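Protein argonaute (Methanocaldococcus jannaschii, PDB 5G5S) uses short single-stranded DNA guides to bind complementary target strands and slices the target DNA, possibly as a defence against invading genetic elements. Local coordinates at residues Y501-D506 / I567-D572; E595-R600 / S639-F644. All blocks are in the same frame, centred on the assembly; numbering follows the deposited sequence. Where two conformers were deposited one is given.

Contact 1 (Y501-D506 / I567-D572); sequences YIMGLD and ILFLRD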
# COMPACT_ATOMS: atom_id res chain seq x y z
N TYR A 501 16.79 -3.34 13.61
CA TYR A 501 16.16 -2.87 12.38
C TYR A 501 14.76 -3.38 12.22
O TYR A 501 14.46 -4.52 12.57
CB TYR A 501 16.96 -3.32 11.13
CG TYR A 501 18.39 -2.86 11.09
CD1 TYR A 501 18.72 -1.51 11.22
CD2 TYR A 501 19.43 -3.76 10.86
CE1 TYR A 501 20.05 -1.08 11.19
CE2 TYR A 501 20.76 -3.34 10.80
CZ TYR A 501 21.06 -2.00 10.97
OH TYR A 501 22.37 -1.57 10.92
N ILE A 502 13.91 -2.52 11.69
CA ILE A 502 12.55 -2.81 11.28
C ILE A 502 12.60 -2.45 9.80
O ILE A 502 12.97 -1.32 9.45
CB ILE A 502 11.46 -2.06 12.07
CG1 ILE A 502 11.40 -2.60 13.52
CG2 ILE A 502 10.09 -2.20 11.34
CD1 ILE A 502 10.73 -1.67 14.54
N MET A 503 12.39 -3.46 8.94
CA MET A 503 12.55 -3.29 7.52
C MET A 503 11.24 -3.53 6.76
O MET A 503 10.67 -4.61 6.84
CB MET A 503 13.69 -4.19 7.01
CG MET A 503 15.07 -3.77 7.50
SD MET A 503 16.36 -4.82 6.79
CE MET A 503 17.83 -4.12 7.52
N GLY A 504 10.78 -2.49 6.09
CA GLY A 504 9.59 -2.52 5.26
C GLY A 504 10.00 -2.98 3.88
O GLY A 504 10.93 -2.44 3.30
N LEU A 505 9.33 -3.99 3.37
CA LEU A 505 9.70 -4.56 2.09
C LEU A 505 8.53 -4.63 1.15
O LEU A 505 7.44 -5.02 1.56
CB LEU A 505 10.34 -5.96 2.33
CG LEU A 505 10.76 -6.80 1.11
CD1 LEU A 505 11.84 -6.11 0.29
CD2 LEU A 505 11.24 -8.16 1.55
N ASP A 506 8.75 -4.24 -0.10
CA ASP A 506 7.82 -4.31 -1.21
C ASP A 506 8.62 -4.83 -2.42
O ASP A 506 9.72 -4.36 -2.67
CB ASP A 506 7.17 -2.95 -1.51
CG ASP A 506 6.02 -3.04 -2.51
OD1 ASP A 506 6.29 -3.25 -3.72
OD2 ASP A 506 4.85 -2.90 -2.08
N ILE A 567 16.26 -8.37 13.71
CA ILE A 567 15.63 -7.70 12.56
C ILE A 567 14.22 -8.20 12.35
O ILE A 567 13.99 -9.41 12.31
CB ILE A 567 16.49 -7.88 11.26
CG1 ILE A 567 17.94 -7.36 11.46
CG2 ILE A 567 15.86 -7.21 10.04
CD1 ILE A 567 18.95 -8.06 10.61
N LEU A 568 13.29 -7.26 12.17
CA LEU A 568 11.89 -7.54 11.90
C LEU A 568 11.57 -7.06 10.49
O LEU A 568 11.79 -5.89 10.19
CB LEU A 568 10.97 -6.87 12.95
CG LEU A 568 9.45 -6.90 12.68
CD1 LEU A 568 8.89 -8.31 12.78
CD2 LEU A 568 8.68 -5.95 13.59
N PHE A 569 11.09 -7.97 9.61
CA PHE A 569 10.68 -7.64 8.24
C PHE A 569 9.16 -7.53 8.15
O PHE A 569 8.43 -8.38 8.66
CB PHE A 569 11.18 -8.64 7.20
CG PHE A 569 12.65 -8.54 6.89
CD1 PHE A 569 13.58 -9.29 7.59
CD2 PHE A 569 13.10 -7.73 5.84
CE1 PHE A 569 14.94 -9.21 7.28
CE2 PHE A 569 14.46 -7.65 5.54
CZ PHE A 569 15.37 -8.37 6.27
N LEU A 570 8.71 -6.49 7.47
CA LEU A 570 7.31 -6.20 7.24
C LEU A 570 7.06 -6.34 5.74
O LEU A 570 7.74 -5.70 4.93
CB LEU A 570 7.04 -4.76 7.69
CG LEU A 570 6.61 -4.44 9.13
CD1 LEU A 570 7.18 -5.36 10.17
CD2 LEU A 570 6.87 -3.00 9.46
N ARG A 571 6.13 -7.22 5.37
CA ARG A 571 5.78 -7.42 3.97
C ARG A 571 4.29 -7.65 3.75
O ARG A 571 3.59 -8.12 4.65
CB ARG A 571 6.67 -8.47 3.26
CG ARG A 571 6.81 -9.82 3.96
CD ARG A 571 7.79 -10.74 3.24
NE ARG A 571 7.15 -11.52 2.17
CZ ARG A 571 7.78 -12.31 1.31
NH1 ARG A 571 9.10 -12.44 1.36
NH2 ARG A 571 7.10 -12.97 0.38
N ASP A 572 3.79 -7.25 2.58
CA ASP A 572 2.42 -7.47 2.14
C ASP A 572 2.55 -8.68 1.25
O ASP A 572 2.60 -8.54 0.02
CB ASP A 572 1.88 -6.27 1.35
CG ASP A 572 0.36 -6.18 1.30
OD1 ASP A 572 -0.28 -7.16 0.86
OD2 ASP A 572 -0.18 -5.11 1.68
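Met-503 N donates to Leu-568 O at 2.8 Å, a nearly straight bond (170° at the hydrogen), and Met-503 O in turn accepts from Leu-570 N at 2.8 Å. Leu-568 and Leu-570 thus hold the peptide groups on both sides of Met-503, and the series is extended by Leu-568 N to Tyr-501 O at one end and Leu-505 N to Leu-570 O at the other. The two strands run parallel, 25° between their directions.

On the face that carries Tyr-501, Met-503 and Leu-505, the main side-chain meeting is a Met-aromatic contact. Met-503 SD lies 4.3 Å from the centroid of the Phe-569 ring, oblique to it, and comes closest to Phe-569 CE2 at 3.6 Å. With CG anti to the carbonyl carbon (chi1 -68°) and the chain extended beyond it, Met-503 runs alongside the phenyl group, its CB also touching the CD2-CE2 side. Next to it, Ile-567 CG1 reaches the edge of the Tyr-501 ring, 3.9 Å from CD2. On the face of Ile-502 and Leu-570, the methyl Ile-502 CG2 packs against Leu-570 CD2 at 3.8 Å.

These are two core strands of the RNase H-like PIWI fold. Each segment ends in an aspartate, Asp-506 and Asp-572, which by similarity are active-site residues and manganese ligands; the parallel pairing brings both to the same end of the sheet. Lys-601 forms a salt bridge with Asp-572 OD2. Strand 517-525 flanks 501-506 and strand 593-600 flanks 567-571, while helix 547-556 packs on the Met-503 and Phe-569 face.

Contact 2 (E595-R600 / S639-F644); sequences EVISIR and STWLRF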
# COMPACT_ATOMS: atom_id res chain seq x y z
N GLU A 595 12.82 -11.98 11.95
CA GLU A 595 11.38 -12.10 12.08
C GLU A 595 10.68 -11.52 10.87
O GLU A 595 11.22 -10.64 10.20
CB GLU A 595 10.88 -11.49 13.38
CG GLU A 595 11.24 -12.32 14.60
CD GLU A 595 10.84 -11.71 15.92
OE1 GLU A 595 9.97 -10.82 15.92
OE2 GLU A 595 11.40 -12.13 16.97
N VAL A 596 9.51 -12.08 10.57
CA VAL A 596 8.66 -11.67 9.47
C VAL A 596 7.19 -11.74 9.87
O VAL A 596 6.74 -12.70 10.50
CB VAL A 596 9.00 -12.35 8.09
CG1 VAL A 596 8.72 -13.85 8.10
CG2 VAL A 596 8.28 -11.67 6.93
N ILE A 597 6.46 -10.68 9.55
CA ILE A 597 5.04 -10.58 9.78
C ILE A 597 4.42 -10.07 8.47
O ILE A 597 5.02 -9.25 7.77
CB ILE A 597 4.68 -9.75 11.04
CG1 ILE A 597 3.23 -10.07 11.54
CG2 ILE A 597 4.94 -8.24 10.83
CD1 ILE A 597 2.81 -9.59 12.97
N SER A 598 3.25 -10.60 8.13
CA SER A 598 2.52 -10.21 6.93
C SER A 598 1.52 -9.11 7.29
O SER A 598 0.77 -9.24 8.25
CB SER A 598 1.82 -11.42 6.31
OG SER A 598 0.92 -11.05 5.28
N ILE A 599 1.58 -7.99 6.56
CA ILE A 599 0.70 -6.85 6.78
C ILE A 599 -0.09 -6.67 5.50
O ILE A 599 0.49 -6.35 4.46
CB ILE A 599 1.50 -5.60 7.23
CG1 ILE A 599 2.10 -5.85 8.65
CG2 ILE A 599 0.62 -4.31 7.20
CD1 ILE A 599 3.15 -4.93 9.06
N ARG A 600 -1.39 -6.96 5.55
CA ARG A 600 -2.26 -6.87 4.39
C ARG A 600 -3.31 -5.77 4.51
O ARG A 600 -4.25 -5.85 5.32
CB ARG A 600 -2.85 -8.24 4.04
CG ARG A 600 -1.77 -9.26 3.70
CD ARG A 600 -2.32 -10.55 3.16
NE ARG A 600 -2.57 -10.50 1.71
CZ ARG A 600 -1.67 -10.82 0.78
NH1 ARG A 600 -0.45 -11.20 1.13
NH2 ARG A 600 -1.99 -10.76 -0.50
N SER A 639 -0.85 -11.15 9.88
CA SER A 639 -0.85 -12.60 9.77
C SER A 639 0.56 -13.16 9.79
O SER A 639 1.51 -12.48 9.41
CB SER A 639 -1.53 -12.99 8.45
OG SER A 639 -1.61 -14.39 8.27
N THR A 640 0.66 -14.46 10.13
CA THR A 640 1.85 -15.31 10.11
C THR A 640 3.15 -14.64 10.55
O THR A 640 4.03 -14.37 9.75
CB THR A 640 1.91 -16.22 8.86
OG1 THR A 640 3.25 -16.66 8.59
CG2 THR A 640 1.35 -15.58 7.64
N TRP A 641 3.23 -14.38 11.85
CA TRP A 641 4.40 -13.82 12.48
C TRP A 641 5.33 -15.01 12.73
O TRP A 641 4.97 -15.95 13.45
CB TRP A 641 3.98 -13.11 13.78
CG TRP A 641 5.06 -12.37 14.50
CD1 TRP A 641 6.28 -11.97 14.01
CD2 TRP A 641 5.01 -11.92 15.86
NE1 TRP A 641 6.97 -11.26 14.97
CE2 TRP A 641 6.22 -11.23 16.13
CE3 TRP A 641 4.06 -12.04 16.89
CZ2 TRP A 641 6.52 -10.72 17.39
CZ3 TRP A 641 4.35 -11.50 18.13
CH2 TRP A 641 5.56 -10.83 18.37
N LEU A 642 6.47 -15.01 12.04
CA LEU A 642 7.47 -16.08 12.09
C LEU A 642 8.78 -15.61 12.66
O LEU A 642 9.14 -14.44 12.54
CB LEU A 642 7.70 -16.66 10.68
CG LEU A 642 6.49 -17.29 9.98
CD1 LEU A 642 6.72 -17.39 8.48
CD2 LEU A 642 6.13 -18.65 10.60
N ARG A 643 9.52 -16.53 13.29
CA ARG A 643 10.82 -16.26 13.89
C ARG A 643 11.83 -17.30 13.46
O ARG A 643 11.62 -18.49 13.69
CB ARG A 643 10.70 -16.21 15.42
CG ARG A 643 12.05 -16.06 16.12
CD ARG A 643 11.90 -16.02 17.61
NE ARG A 643 11.24 -14.79 18.06
CZ ARG A 643 10.61 -14.65 19.22
NH1 ARG A 643 10.54 -15.67 20.06
NH2 ARG A 643 10.03 -13.51 19.53
N PHE A 644 12.94 -16.84 12.84
CA PHE A 644 14.07 -17.68 12.45
C PHE A 644 15.22 -17.30 13.35
O PHE A 644 15.69 -16.17 13.32
CB PHE A 644 14.43 -17.53 10.95
CG PHE A 644 13.26 -17.84 10.05
CD1 PHE A 644 12.35 -16.85 9.69
CD2 PHE A 644 13.03 -19.15 9.61
CE1 PHE A 644 11.24 -17.16 8.90
CE2 PHE A 644 11.94 -19.44 8.80
CZ PHE A 644 11.06 -18.45 8.43
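An antiparallel strand pair, interrupted by a beta bulge, joins 595-600 to 639-644 within the mixed sheet of the PIWI domain; the strand directions differ by 171°. Val-596 and Leu-642 form a hydrogen-bonded pair, with Leu-642 N to Val-596 O at 2.8 Å, and Ser-598 and Ser-639 form another, with Ser-598 N to Ser-639 O at 2.9 Å. Between these pairs the register slips by one residue, the extra one lying on the 639-644 side, where Thr-640 has a positive phi.

In the RNase H-like PIWI fold, strand 593-600 lies between a parallel neighbour, 566-571, and the antiparallel 636-645. Beside the bulge, Ile-597 CD1 packs obliquely against Trp-641, 3.8 Å from its CB.

The carboxylate of Glu-595 divides its oxygens between two side chains of the partner strand. Glu-595 CG lies anti to the carbonyl carbon and the chain beyond is extended, carrying the group to both. Arg-643 forms a side-on salt bridge, NE at 2.9 Å and NH2 at 3.2 Å from Glu-595 OE2, both meeting it from above one face of the carboxylate plane, while OE2 lies in the guanidinium plane; Asn-593 also bonds this oxygen. The indole Trp-641 NE1 reaches Glu-595 OE1 at 3.2 Å along a bent path (138°), the ring and carboxylate planes being 71° apart. Tyr-499 OH also hydrogen-bonds OE1, while Ile-658 of helix 656-666 touches both Trp-641 and Ile-597.

Contacts 1 and 2 follow each other along the chain, both strands of contact 1 preceding both strands of contact 2 in the sequence, and their centres are 9 Å apart in one mixed sheet of the PIWI domain. Strands 566-571 and 593-600 are neighbours and join the two contacts directly: Phe-569 N lies 2.7 Å from Glu-595 O and Arg-571 O lies 2.8 Å from Ile-599 N, both probable hydrogen bonds. Four successive positions across the sheet are therefore filled, in the order 501-506, 566-571, 593-600, 636-645. The side chain of Ser-598 is about 6 Å from that of Asp-572, so it is the Ser-598 end of contact 2 that comes near this probable manganese ligand.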